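Local coordinates for uncharacterized protein A6V7T0 (Pseudomonas aeruginosa, PDB 3K12) that is of unknown function but belongs to the YjgF-like (endoribonuclease L-PSP) family of small alpha+beta proteins, here assembled as a trimer, at residues L61-L66 with M108-A113. Numbering follows the deposited sequence.
Sequences LSVRIL and MIVVAA
Leu61 and Ser62 both turn their backbone N-H to the carbonyl oxygen of Val111, forming a classic beta bulge near the start of strand 60-67, where it pairs antiparallel with 106-113. Leu61 N lies 2.8 Å from Val111 O, on a lone pair. Ser62 N reaches the same oxygen from 22° out of the carbonyl plane. From Ser62 on, the pairs alternate regularly: Ser62 with Val111 and Arg64 with Ile109 are hydrogen-bonded, Val63 with Val110 and Ile65 with Met108 are non-hydrogen-bonded.

CB of Leu61 leaves its backbone toward 108-113. It rests 3.4 Å from Val111 O. CG then passes the peptide between Ala112 and Ala113, and CD1 presses on that link, 3.6 Å from Ala112 C. CD1 also meets Ala113 CB at 4.1 Å.

Ser62 OG sits between its own backbone N and carbonyl carbon (chi1 66°), which sets it against Val111 CB at 3.4 Å. A water bridges the strands here: it lies 2.8 Å from Ser62 OG and donates to Ile109 O. On this same face, Arg64 and Ile109 run side by side, with Arg64 CG 4.0 Å from Ile109 CD1. A bend at chi2 (68°) then leads the guanidinium away, to Ser95 OG and Ala93 O, while Leu66 CD2 covers one of its faces.

On the other face, Val63 CG1 touches CB, CG and SE of selenomethionine Met108, with SE 3.9 Å away. Helices 35-52 and 73-83 cover this buried side. Leu61, Arg64 and Val111 also pack on a neighbouring subunit. The pair joins two neighbouring inner strands of the mixed sheet, backed by two helices on one face and packed against other subunits, as in trimers of the YjgF-like fold.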
loop_
_atom_site.group_PDB
_atom_site.type_symbol
_atom_site.label_atom_id
_atom_site.label_comp_id
_atom_site.label_asym_id
_atom_site.label_seq_id
_atom_site.Cartn_x
_atom_site.Cartn_y
_atom_site.Cartn_z
ATOM N N LEU D 61 -10.563 -2.034 5.403
ATOM C CA LEU D 61 -10.702 -0.952 4.410
ATOM C C LEU D 61 -9.895 -1.259 3.167
ATOM O O LEU D 61 -10.421 -1.131 2.049
ATOM C CB LEU D 61 -10.226 0.389 5.000
ATOM C CG LEU D 61 -11.089 0.819 6.190
ATOM C CD1 LEU D 61 -10.391 1.943 6.972
ATOM C CD2 LEU D 61 -12.527 1.247 5.837
ATOM N N SER D 62 -8.620 -1.660 3.338
ATOM C CA SER D 62 -7.772 -1.983 2.180
ATOM C C SER D 62 -6.880 -3.150 2.504
ATOM O O SER D 62 -6.395 -3.272 3.641
ATOM C CB SER D 62 -6.907 -0.771 1.721
ATOM O OG SER D 62 -5.954 -0.431 2.701
ATOM N N VAL D 63 -6.646 -4.001 1.510
ATOM C CA VAL D 63 -5.655 -5.087 1.631
ATOM C C VAL D 63 -4.784 -5.093 0.396
ATOM O O VAL D 63 -5.290 -5.174 -0.724
ATOM C CB VAL D 63 -6.326 -6.497 1.839
ATOM C CG1 VAL D 63 -5.238 -7.571 2.051
ATOM C CG2 VAL D 63 -7.262 -6.440 3.004
ATOM N N ARG D 64 -3.479 -4.968 0.594
ATOM C CA ARG D 64 -2.513 -5.144 -0.473
ATOM C C ARG D 64 -2.115 -6.593 -0.453
ATOM O O ARG D 64 -1.724 -7.132 0.585
ATOM C CB ARG D 64 -1.300 -4.233 -0.213
ATOM C CG ARG D 64 -0.233 -4.294 -1.290
ATOM C CD ARG D 64 -0.717 -3.699 -2.632
ATOM N NE ARG D 64 0.414 -3.672 -3.539
ATOM C CZ ARG D 64 0.623 -4.499 -4.550
ATOM N NH1 ARG D 64 1.746 -4.397 -5.235
ATOM N NH2 ARG D 64 -0.301 -5.404 -4.910
ATOM N N ILE D 65 -2.259 -7.262 -1.590
ATOM C CA ILE D 65 -1.969 -8.710 -1.680
ATOM C C ILE D 65 -0.807 -8.940 -2.617
ATOM O O ILE D 65 -0.894 -8.620 -3.818
ATOM C CB ILE D 65 -3.196 -9.504 -2.188
ATOM C CG1 ILE D 65 -4.405 -9.203 -1.321
ATOM C CG2 ILE D 65 -2.877 -11.009 -2.190
ATOM C CD1 ILE D 65 -5.748 -9.852 -1.823
ATOM N N LEU D 66 0.283 -9.475 -2.076
ATOM C CA LEU D 66 1.489 -9.775 -2.846
ATOM C C LEU D 66 1.501 -11.285 -3.035
ATOM O O LEU D 66 1.602 -12.027 -2.070
ATOM C CB LEU D 66 2.745 -9.266 -2.102
ATOM C CG LEU D 66 2.673 -7.841 -1.550
ATOM C CD1 LEU D 66 3.908 -7.566 -0.696
ATOM C CD2 LEU D 66 2.624 -6.868 -2.735
HETATM N N MSE D 108 0.027 -10.246 2.895
HETATM C CA MSE D 108 -1.034 -9.221 2.908
HETATM C C MSE D 108 -0.658 -8.089 3.837
HETATM O O MSE D 108 -0.020 -8.307 4.891
HETATM C CB MSE D 108 -2.329 -9.810 3.399
HETATM C CG MSE D 108 -2.900 -10.777 2.369
HETATM SE SE MSE D 108 -4.660 -11.387 2.884
HETATM C CE MSE D 108 -4.934 -12.747 1.537
ATOM N N ILE D 109 -1.100 -6.886 3.475
ATOM C CA ILE D 109 -0.867 -5.663 4.260
ATOM C C ILE D 109 -2.208 -4.965 4.414
ATOM O O ILE D 109 -2.936 -4.792 3.420
ATOM C CB ILE D 109 0.111 -4.693 3.534
ATOM C CG1 ILE D 109 1.321 -5.443 2.991
ATOM C CG2 ILE D 109 0.534 -3.570 4.501
ATOM C CD1 ILE D 109 2.130 -4.645 1.915
ATOM N N VAL D 110 -2.571 -4.586 5.621
ATOM C CA VAL D 110 -3.948 -4.237 5.913
ATOM C C VAL D 110 -4.128 -2.867 6.559
ATOM O O VAL D 110 -3.353 -2.486 7.451
ATOM C CB VAL D 110 -4.536 -5.277 6.888
ATOM C CG1 VAL D 110 -5.968 -4.948 7.287
ATOM C CG2 VAL D 110 -4.431 -6.680 6.280
ATOM N N VAL D 111 -5.138 -2.145 6.109
ATOM C CA VAL D 111 -5.692 -1.009 6.837
ATOM C C VAL D 111 -7.155 -1.299 7.142
ATOM O O VAL D 111 -7.891 -1.778 6.251
ATOM C CB VAL D 111 -5.578 0.310 6.029
ATOM C CG1 VAL D 111 -6.096 1.475 6.844
ATOM C CG2 VAL D 111 -4.131 0.560 5.688
ATOM N N ALA D 112 -7.574 -1.051 8.389
ATOM C CA ALA D 112 -8.931 -1.373 8.827
ATOM C C ALA D 112 -9.478 -0.261 9.705
ATOM O O ALA D 112 -8.736 0.618 10.164
ATOM C CB ALA D 112 -8.937 -2.715 9.581
ATOM N N ALA D 113 -10.780 -0.273 9.917
ATOM C CA ALA D 113 -11.415 0.638 10.870
ATOM C C ALA D 113 -11.666 -0.063 12.194
ATOM O O ALA D 113 -11.701 -1.294 12.280
ATOM C CB ALA D 113 -12.715 1.163 10.304
HETATM O O HOH W 1 -3.617 -2.045 2.714
#